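Local coordinates for quinonprotein alcohol dehydrogenase-like protein (Bacteroides thetaiotaomicron VPI-5482, PDB 4R5O) that is of unknown function but binds calcium and couples an immunoglobulin-like beta-sandwich domain to a seven-bladed beta-propeller, at residues A48-L53 with C79-K84; L53-E58 with R74-C79; F65-D70 with T92-N97. All blocks are in the same frame, centred on the assembly; numbering follows the deposited sequence.

Contact 1 of 3, residues A48-L53 with C79-K84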
loop_
_atom_site.group_PDB
_atom_site.type_symbol
_atom_site.label_atom_id
_atom_site.label_comp_id
_atom_site.label_asym_id
_atom_site.label_seq_id
_atom_site.Cartn_x
_atom_site.Cartn_y
_atom_site.Cartn_z
ATOM N N ALA A 48 -8.600 4.583 45.751
ATOM C CA ALA A 48 -9.006 4.636 44.348
ATOM C C ALA A 48 -8.085 3.807 43.471
ATOM O O ALA A 48 -6.875 3.762 43.692
ATOM C CB ALA A 48 -9.024 6.067 43.855
ATOM N N THR A 49 -8.676 3.146 42.483
ATOM C CA THR A 49 -7.984 2.337 41.488
ATOM C C THR A 49 -8.388 2.892 40.118
ATOM O O THR A 49 -9.492 3.426 39.963
ATOM C CB THR A 49 -8.266 0.834 41.659
ATOM O OG1 THR A 49 -9.656 0.568 41.479
ATOM C CG2 THR A 49 -7.774 0.288 42.995
ATOM N N TYR A 50 -7.468 2.811 39.146
ATOM C CA TYR A 50 -7.634 3.351 37.796
ATOM C C TYR A 50 -7.607 2.248 36.735
ATOM O O TYR A 50 -7.039 1.175 36.952
ATOM C CB TYR A 50 -6.508 4.372 37.509
ATOM C CG TYR A 50 -6.492 5.602 38.401
ATOM C CD1 TYR A 50 -6.107 5.516 39.738
ATOM C CD2 TYR A 50 -6.715 6.870 37.875
ATOM C CE1 TYR A 50 -6.063 6.647 40.556
ATOM C CE2 TYR A 50 -6.646 8.012 38.678
ATOM C CZ TYR A 50 -6.309 7.897 40.015
ATOM O OH TYR A 50 -6.235 9.022 40.809
ATOM N N SER A 51 -8.204 2.537 35.569
ATOM C CA SER A 51 -8.249 1.675 34.393
ATOM C C SER A 51 -8.264 2.553 33.162
ATOM O O SER A 51 -9.225 3.288 32.928
ATOM C CB SER A 51 -9.451 0.735 34.437
ATOM O OG SER A 51 -9.532 -0.129 33.312
ATOM N N TRP A 52 -7.163 2.536 32.424
ATOM C CA TRP A 52 -6.987 3.338 31.218
ATOM C C TRP A 52 -7.185 2.466 30.011
ATOM O O TRP A 52 -6.409 1.530 29.802
ATOM C CB TRP A 52 -5.594 3.998 31.205
ATOM C CG TRP A 52 -5.384 4.995 32.307
ATOM C CD1 TRP A 52 -4.921 4.744 33.563
ATOM C CD2 TRP A 52 -5.644 6.406 32.249
ATOM N NE1 TRP A 52 -4.843 5.918 34.284
ATOM C CE2 TRP A 52 -5.296 6.951 33.507
ATOM C CE3 TRP A 52 -6.112 7.271 31.243
ATOM C CZ2 TRP A 52 -5.372 8.324 33.778
ATOM C CZ3 TRP A 52 -6.230 8.625 31.528
ATOM C CH2 TRP A 52 -5.849 9.144 32.778
ATOM N N LEU A 53 -8.248 2.751 29.236
ATOM C CA LEU A 53 -8.582 1.976 28.054
ATOM C C LEU A 53 -8.226 2.747 26.810
ATOM O O LEU A 53 -8.751 3.841 26.590
ATOM C CB LEU A 53 -10.077 1.581 28.021
ATOM C CG LEU A 53 -10.688 0.971 29.294
ATOM C CD1 LEU A 53 -12.128 0.627 29.071
ATOM C CD2 LEU A 53 -9.959 -0.271 29.756
ATOM N N CYS A 79 -10.995 6.656 30.935
ATOM C CA CYS A 79 -10.401 6.556 32.245
ATOM C C CYS A 79 -11.485 6.232 33.218
ATOM O O CYS A 79 -12.387 7.043 33.437
ATOM C CB CYS A 79 -9.654 7.828 32.619
ATOM S SG CYS A 79 -8.942 7.783 34.268
ATOM N N ILE A 80 -11.427 5.019 33.765
ATOM C CA ILE A 80 -12.376 4.558 34.761
ATOM C C ILE A 80 -11.669 4.604 36.102
ATOM O O ILE A 80 -10.645 3.946 36.275
ATOM C CB ILE A 80 -12.941 3.153 34.414
ATOM C CG1 ILE A 80 -13.394 3.066 32.931
ATOM C CG2 ILE A 80 -14.064 2.783 35.373
ATOM C CD1 ILE A 80 -13.701 1.722 32.442
ATOM N N ILE A 81 -12.166 5.436 37.025
ATOM C CA ILE A 81 -11.619 5.550 38.386
ATOM C C ILE A 81 -12.681 5.001 39.322
ATOM O O ILE A 81 -13.822 5.468 39.298
ATOM C CB ILE A 81 -11.160 6.984 38.752
ATOM C CG1 ILE A 81 -10.377 7.626 37.585
ATOM C CG2 ILE A 81 -10.373 6.969 40.083
ATOM C CD1 ILE A 81 -10.073 9.038 37.724
ATOM N N LYS A 82 -12.303 3.980 40.105
ATOM C CA LYS A 82 -13.160 3.195 40.997
ATOM C C LYS A 82 -12.690 3.245 42.459
ATOM O O LYS A 82 -11.490 3.221 42.708
ATOM C CB LYS A 82 -13.082 1.747 40.462
ATOM C CG LYS A 82 -13.886 0.654 41.144
ATOM C CD LYS A 82 -13.668 -0.656 40.370
ATOM C CE LYS A 82 -14.358 -1.860 40.965
ATOM N NZ LYS A 82 -14.116 -3.082 40.149
ATOM N N ASN A 83 -13.631 3.295 43.420
ATOM C CA ASN A 83 -13.353 3.183 44.870
ATOM C C ASN A 83 -14.523 2.417 45.506
ATOM O O ASN A 83 -15.483 2.099 44.808
ATOM C CB ASN A 83 -13.084 4.540 45.568
ATOM C CG ASN A 83 -14.243 5.499 45.719
ATOM O OD1 ASN A 83 -15.397 5.220 45.374
ATOM N ND2 ASN A 83 -13.950 6.672 46.259
ATOM N N LYS A 84 -14.456 2.143 46.814
ATOM C CA LYS A 84 -15.440 1.365 47.575
ATOM C C LYS A 84 -16.892 1.847 47.322
ATOM O O LYS A 84 -17.801 1.016 47.239
ATOM C CB LYS A 84 -15.108 1.461 49.080
ATOM C CG LYS A 84 -15.871 0.482 49.972
ATOM C CD LYS A 84 -15.495 0.626 51.442
ATOM C CE LYS A 84 -16.313 -0.301 52.316
ATOM N NZ LYS A 84 -15.910 -0.233 53.747
#
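Four backbone hydrogen bonds join T49 and S51 to K82 and I80, pairing 49-53 with 79-83 as antiparallel strands whose directions differ by 163°. The two at T49–K82 are nearly straight, T49 N to K82 O being 2.8 Å; at S51–I80 the bond from I80 N to S51 O is also straight, whereas the return bond from S51 N is bent and weak. Sulfur–aromatic and CH–pi contacts occupy the face that carries Y50, W52, C79 and I81. C79 SG, set anti to the backbone N (chi1 178°), lies over the six-membered ring of W52, 3.6 Å from its centroid, while I81 CG2 sits over the middle of the Y50 ring, 4.1 Å from that centroid. A small polarisable thiol and a branched aliphatic chain thus cover flat rings, and W52 NE1 is hydrogen-bonded to E62 O. On the other face L53 CD1 meets I80 CD1 at 3.9 Å; T49 and K82, both exposed, suit the solvent side, and S51 OG is hydrogen-bonded to E58 OE2. Strand 57-60 flanks 49-54 on one side, strand 86-97 flanks 74-83 on the other, and F65 of the facing sheet meets the W52 ring.

Contact 2 of 3, residues L53-E58 with R74-C79; sequences LVNGKE and RADLSC. With ACT (acetate ion), chain H.
The side-chain amide of N55 has the strand 74-79 on one side of its plane: A75 CB lies there, 3.7 Å from N55 ND2, and so does the N-H of D76. That N-H reaches N55 OD1 at 3.0 Å in a straight bond, but from 46° out of the amide's carbonyl plane instead of along a lone pair. At the other end of the amide, N55 ND2 makes a weak, bent bond of 2.8 Å to an O atom of the acetate ion, probably a guest from the crystallisation liquor.

L53 and S78 form an antiparallel hydrogen-bonded pair, joined by L53 N to S78 O and S78 N to L53 O. Next come V54 and L77, a non-hydrogen-bonded pair on the opposite face, where V54 CG2 touches L77 CD1 and V54 CG1 rests on A75 CB at 4.0 Å. Branched and small apolar groups suit this side, since F65 of strand 65-68 packs against both V54 and L77.

N55 then leaves the strand. It and G56 are the central residues of a type I' turn from V54 to K57, the tight two-residue hairpin for which Asn-Gly is a classic sequence, because both positions need positive phi. N55 N still bonds D76 O at 2.9 Å, yet its own carbonyl has turned away; OD1, with CG beside the backbone N (chi1 -67°), takes the place of that carbonyl. Side-chain chemistry therefore prolongs the strand pairing by one step into the turn, and the amide's two ends serve opposite needs, one accepting and the other donating.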
loop_
_atom_site.group_PDB
_atom_site.type_symbol
_atom_site.label_atom_id
_atom_site.label_comp_id
_atom_site.label_asym_id
_atom_site.label_seq_id
_atom_site.Cartn_x
_atom_site.Cartn_y
_atom_site.Cartn_z
ATOM N N LEU A 53 -8.248 2.751 29.236
ATOM C CA LEU A 53 -8.582 1.976 28.054
ATOM C C LEU A 53 -8.226 2.747 26.810
ATOM O O LEU A 53 -8.751 3.841 26.590
ATOM C CB LEU A 53 -10.077 1.581 28.021
ATOM C CG LEU A 53 -10.688 0.971 29.294
ATOM C CD1 LEU A 53 -12.128 0.627 29.071
ATOM C CD2 LEU A 53 -9.959 -0.271 29.756
ATOM N N VAL A 54 -7.317 2.173 26.006
ATOM C CA VAL A 54 -6.895 2.693 24.699
ATOM C C VAL A 54 -7.622 1.855 23.667
ATOM O O VAL A 54 -7.472 0.634 23.651
ATOM C CB VAL A 54 -5.359 2.700 24.520
ATOM C CG1 VAL A 54 -4.988 3.197 23.126
ATOM C CG2 VAL A 54 -4.687 3.545 25.603
ATOM N N ASN A 55 -8.510 2.488 22.905
ATOM C CA ASN A 55 -9.392 1.830 21.930
ATOM C C ASN A 55 -10.121 0.615 22.586
ATOM O O ASN A 55 -10.208 -0.463 21.991
ATOM C CB ASN A 55 -8.629 1.408 20.686
ATOM C CG ASN A 55 -8.136 2.575 19.885
ATOM O OD1 ASN A 55 -8.860 3.550 19.659
ATOM N ND2 ASN A 55 -6.911 2.474 19.387
ATOM N N GLY A 56 -10.628 0.831 23.809
ATOM C CA GLY A 56 -11.378 -0.155 24.584
ATOM C C GLY A 56 -10.570 -1.243 25.260
ATOM O O GLY A 56 -11.142 -2.073 25.969
ATOM N N LYS A 57 -9.246 -1.264 25.050
ATOM C CA LYS A 57 -8.366 -2.278 25.630
ATOM C C LYS A 57 -7.572 -1.671 26.789
ATOM O O LYS A 57 -6.969 -0.613 26.613
ATOM C CB LYS A 57 -7.420 -2.848 24.540
ATOM C CG LYS A 57 -8.105 -3.408 23.271
ATOM C CD LYS A 57 -8.870 -4.733 23.482
ATOM C CE LYS A 57 -9.588 -5.204 22.234
ATOM N NZ LYS A 57 -10.761 -4.353 21.878
ATOM N N GLU A 58 -7.560 -2.332 27.966
ATOM C CA GLU A 58 -6.851 -1.813 29.137
ATOM C C GLU A 58 -5.363 -1.742 28.853
ATOM O O GLU A 58 -4.735 -2.729 28.447
ATOM C CB GLU A 58 -7.116 -2.632 30.403
ATOM C CG GLU A 58 -6.591 -1.965 31.666
ATOM C CD GLU A 58 -6.868 -2.693 32.963
ATOM O OE1 GLU A 58 -6.652 -3.927 33.018
ATOM O OE2 GLU A 58 -7.246 -2.016 33.946
ATOM N N ARG A 74 -4.209 7.348 15.998
ATOM C CA ARG A 74 -5.497 7.899 16.385
ATOM C C ARG A 74 -6.073 6.875 17.337
ATOM O O ARG A 74 -5.944 5.679 17.070
ATOM C CB ARG A 74 -6.428 8.266 15.198
ATOM C CG ARG A 74 -6.873 7.125 14.377
ATOM C CD ARG A 74 -8.081 7.432 13.537
ATOM N NE ARG A 74 -8.447 6.222 12.793
ATOM C CZ ARG A 74 -9.518 6.084 12.028
ATOM N NH1 ARG A 74 -10.383 7.078 11.902
ATOM N NH2 ARG A 74 -9.739 4.940 11.390
ATOM N N ALA A 75 -6.587 7.318 18.493
ATOM C CA ALA A 75 -7.108 6.423 19.519
ATOM C C ALA A 75 -8.158 7.101 20.386
ATOM O O ALA A 75 -8.137 8.316 20.553
ATOM C CB ALA A 75 -5.973 5.923 20.406
ATOM N N ASP A 76 -9.091 6.297 20.909
ATOM C CA ASP A 76 -10.108 6.677 21.876
ATOM C C ASP A 76 -9.549 6.354 23.237
ATOM O O ASP A 76 -8.885 5.325 23.393
ATOM C CB ASP A 76 -11.454 5.972 21.603
ATOM C CG ASP A 76 -12.237 6.488 20.411
ATOM O OD1 ASP A 76 -12.550 7.703 20.386
ATOM O OD2 ASP A 76 -12.668 5.655 19.578
ATOM N N LEU A 77 -9.740 7.239 24.208
ATOM C CA LEU A 77 -9.199 6.992 25.533
ATOM C C LEU A 77 -10.263 7.181 26.604
ATOM O O LEU A 77 -10.941 8.212 26.650
ATOM C CB LEU A 77 -8.009 7.925 25.795
ATOM C CG LEU A 77 -7.326 7.885 27.165
ATOM C CD1 LEU A 77 -6.624 6.559 27.425
ATOM C CD2 LEU A 77 -6.350 8.957 27.242
ATOM N N SER A 78 -10.394 6.161 27.463
ATOM C CA SER A 78 -11.285 6.184 28.615
ATOM C C SER A 78 -10.496 6.020 29.884
ATOM O O SER A 78 -9.465 5.333 29.923
ATOM C CB SER A 78 -12.362 5.105 28.532
ATOM O OG SER A 78 -13.228 5.331 27.434
ATOM N N CYS A 79 -10.995 6.656 30.935
ATOM C CA CYS A 79 -10.401 6.556 32.245
ATOM C C CYS A 79 -11.485 6.232 33.218
ATOM O O CYS A 79 -12.387 7.043 33.437
ATOM C CB CYS A 79 -9.654 7.828 32.619
ATOM S SG CYS A 79 -8.942 7.783 34.268
HETATM C C ACT H . -3.500 1.595 18.703
HETATM O O ACT H . -4.639 1.106 18.538
HETATM O OXT ACT H . -3.251 2.793 19.067
HETATM C CH3 ACT H . -2.312 0.639 18.458
#

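Contact 3 of 3, residues F65-D70 with T92-N97; sequences FSYKID and TSFSSN
F94 pushes its ring among F65, Y67 and I69, bridging the two sheets of the immunoglobulin-like beta-sandwich. Strand 65-68 belongs to the small sheet with 35-38, while 92-97 is the end of long strand 86-97 in the larger sheet. The touching parts run within 25° of each other, but their backbones stay apart, the nearest CA atoms being 6.6 Å from each other at I69 and S96, and side chains do the joining.

The aromatic contact is edge-to-face. The edge of F94 is directed at the face of Y67, with centroids 5.0 Å apart and planes at 64°; F94 CZ stands over that face, offset toward its rim. With F94 CG between its own backbone N and carbonyl carbon (chi1 66°), the ring is set so that its CZ and CE2 edge meets Y67, and the two side chains cross at about a right angle. Phenylalanine suits the buried interior between the sheets, having no polar side-chain atom to satisfy. A third ring completes the cluster more loosely, F65 CZ approaching F94 CE1 at 4.2 Å.

I69 supplies the remaining apolar contacts. It sits at the centre of an inverse gamma turn, whose D70 N to K68 O bond is weak, and its branches divide the work: I69 CD1 reaches F94 CE2 at 3.6 Å, and CG2 turns to S96. Serine is small enough to admit that methyl, and its buried hydroxyl is satisfied elsewhere by H98 ND1 and C73 N. The methylene takes the apolar contact, S96 CB lying 3.5 Å from I69 CG2.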
loop_
_atom_site.group_PDB
_atom_site.type_symbol
_atom_site.label_atom_id
_atom_site.label_comp_id
_atom_site.label_asym_id
_atom_site.label_seq_id
_atom_site.Cartn_x
_atom_site.Cartn_y
_atom_site.Cartn_z
ATOM N N PHE A 65 -1.546 8.562 33.238
ATOM C CA PHE A 65 -1.433 7.959 31.916
ATOM C C PHE A 65 -0.253 8.532 31.156
ATOM O O PHE A 65 -0.198 9.739 30.937
ATOM C CB PHE A 65 -2.737 8.191 31.127
ATOM C CG PHE A 65 -2.786 7.670 29.705
ATOM C CD1 PHE A 65 -2.901 6.303 29.445
ATOM C CD2 PHE A 65 -2.813 8.548 28.625
ATOM C CE1 PHE A 65 -2.968 5.823 28.131
ATOM C CE2 PHE A 65 -2.874 8.064 27.310
ATOM C CZ PHE A 65 -2.948 6.707 27.075
ATOM N N SER A 66 0.677 7.674 30.724
ATOM C CA SER A 66 1.812 8.110 29.918
ATOM C C SER A 66 1.835 7.265 28.661
ATOM O O SER A 66 1.795 6.036 28.741
ATOM C CB SER A 66 3.112 8.030 30.703
ATOM O OG SER A 66 4.182 8.568 29.943
ATOM N N TYR A 67 1.802 7.919 27.493
ATOM C CA TYR A 67 1.769 7.217 26.205
ATOM C C TYR A 67 2.615 7.973 25.187
ATOM O O TYR A 67 2.237 9.090 24.825
ATOM C CB TYR A 67 0.307 7.098 25.738
ATOM C CG TYR A 67 0.054 6.163 24.583
ATOM C CD1 TYR A 67 0.212 6.586 23.270
ATOM C CD2 TYR A 67 -0.472 4.896 24.796
ATOM C CE1 TYR A 67 -0.042 5.731 22.199
ATOM C CE2 TYR A 67 -0.776 4.046 23.730
ATOM C CZ TYR A 67 -0.553 4.464 22.431
ATOM O OH TYR A 67 -0.850 3.608 21.390
ATOM N N LYS A 68 3.760 7.394 24.744
ATOM C CA LYS A 68 4.620 8.069 23.768
ATOM C C LYS A 68 4.008 7.967 22.366
ATOM O O LYS A 68 3.634 6.873 21.928
ATOM C CB LYS A 68 6.058 7.506 23.770
ATOM N N ILE A 69 3.875 9.108 21.680
ATOM C CA ILE A 69 3.352 9.179 20.321
ATOM C C ILE A 69 4.570 9.006 19.406
ATOM O O ILE A 69 5.160 9.978 18.902
ATOM C CB ILE A 69 2.545 10.497 20.117
ATOM C CG1 ILE A 69 1.469 10.660 21.199
ATOM C CG2 ILE A 69 1.956 10.597 18.714
ATOM C CD1 ILE A 69 0.435 9.486 21.307
ATOM N N ASP A 70 5.015 7.754 19.300
ATOM C CA ASP A 70 6.221 7.411 18.546
ATOM C C ASP A 70 5.848 6.832 17.158
ATOM O O ASP A 70 6.731 6.467 16.380
ATOM C CB ASP A 70 7.097 6.429 19.355
ATOM C CG ASP A 70 6.428 5.158 19.855
ATOM O OD1 ASP A 70 5.228 4.919 19.501
ATOM O OD2 ASP A 70 7.090 4.405 20.619
ATOM N N THR A 92 -12.033 10.758 26.124
ATOM C CA THR A 92 -11.454 11.717 25.193
ATOM C C THR A 92 -10.850 10.886 24.054
ATOM O O THR A 92 -11.073 9.674 23.979
ATOM C CB THR A 92 -10.447 12.703 25.872
ATOM O OG1 THR A 92 -10.141 13.739 24.939
ATOM C CG2 THR A 92 -9.148 12.020 26.376
ATOM N N SER A 93 -10.124 11.545 23.158
ATOM C CA SER A 93 -9.434 10.888 22.066
ATOM C C SER A 93 -8.126 11.619 21.816
ATOM O O SER A 93 -7.955 12.757 22.265
ATOM C CB SER A 93 -10.310 10.824 20.820
ATOM O OG SER A 93 -10.713 12.119 20.414
ATOM N N PHE A 94 -7.165 10.930 21.201
ATOM C CA PHE A 94 -5.877 11.525 20.873
ATOM C C PHE A 94 -5.425 11.022 19.514
ATOM O O PHE A 94 -5.891 9.981 19.034
ATOM C CB PHE A 94 -4.817 11.264 21.947
ATOM C CG PHE A 94 -4.368 9.844 22.156
ATOM C CD1 PHE A 94 -5.002 9.029 23.075
ATOM C CD2 PHE A 94 -3.246 9.356 21.513
ATOM C CE1 PHE A 94 -4.530 7.747 23.334
ATOM C CE2 PHE A 94 -2.791 8.070 21.758
ATOM C CZ PHE A 94 -3.427 7.280 22.678
ATOM N N SER A 95 -4.572 11.819 18.868
ATOM C CA SER A 95 -4.018 11.540 17.550
ATOM C C SER A 95 -2.711 12.262 17.389
ATOM O O SER A 95 -2.441 13.210 18.110
ATOM C CB SER A 95 -5.001 11.944 16.448
ATOM O OG SER A 95 -5.271 13.336 16.491
ATOM N N SER A 96 -1.899 11.808 16.444
ATOM C CA SER A 96 -0.609 12.397 16.088
ATOM C C SER A 96 -0.784 13.435 14.990
ATOM O O SER A 96 -1.635 13.259 14.120
ATOM C CB SER A 96 0.364 11.306 15.634
ATOM O OG SER A 96 -0.187 10.530 14.580
ATOM N N ASN A 97 0.019 14.495 15.014
ATOM C CA ASN A 97 0.023 15.515 13.974
ATOM C C ASN A 97 1.090 15.108 12.968
ATOM O O ASN A 97 2.241 15.543 13.051
ATOM C CB ASN A 97 0.242 16.934 14.559
ATOM C CG ASN A 97 0.261 18.037 13.521
ATOM O OD1 ASN A 97 -0.421 17.981 12.494
ATOM N ND2 ASN A 97 1.020 19.084 13.769
#

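In the fold
Contacts 1 and 2 are successive parts of one strand pairing, 49-54 with 74-83, sharing L53 and C79; their centres are about 13 Å apart. Contact 3 spans from this sheet to the facing one, its centre about 10 Å from that of contact 2. F65 bridges all three: its CB is 3.5 Å from W52 CE3 and its CE2 is 3.6 Å from L77 CD2. The acetate held weakly by N55, probably from the crystallisation liquor, also lies about 3 Å from the Y67 side chain, and a bound calcium ion about 10 Å from that of F65. E37, a known calcium ligand whose ion is not bound to this chain here, lies about 7 Å from F65, side chain to side chain.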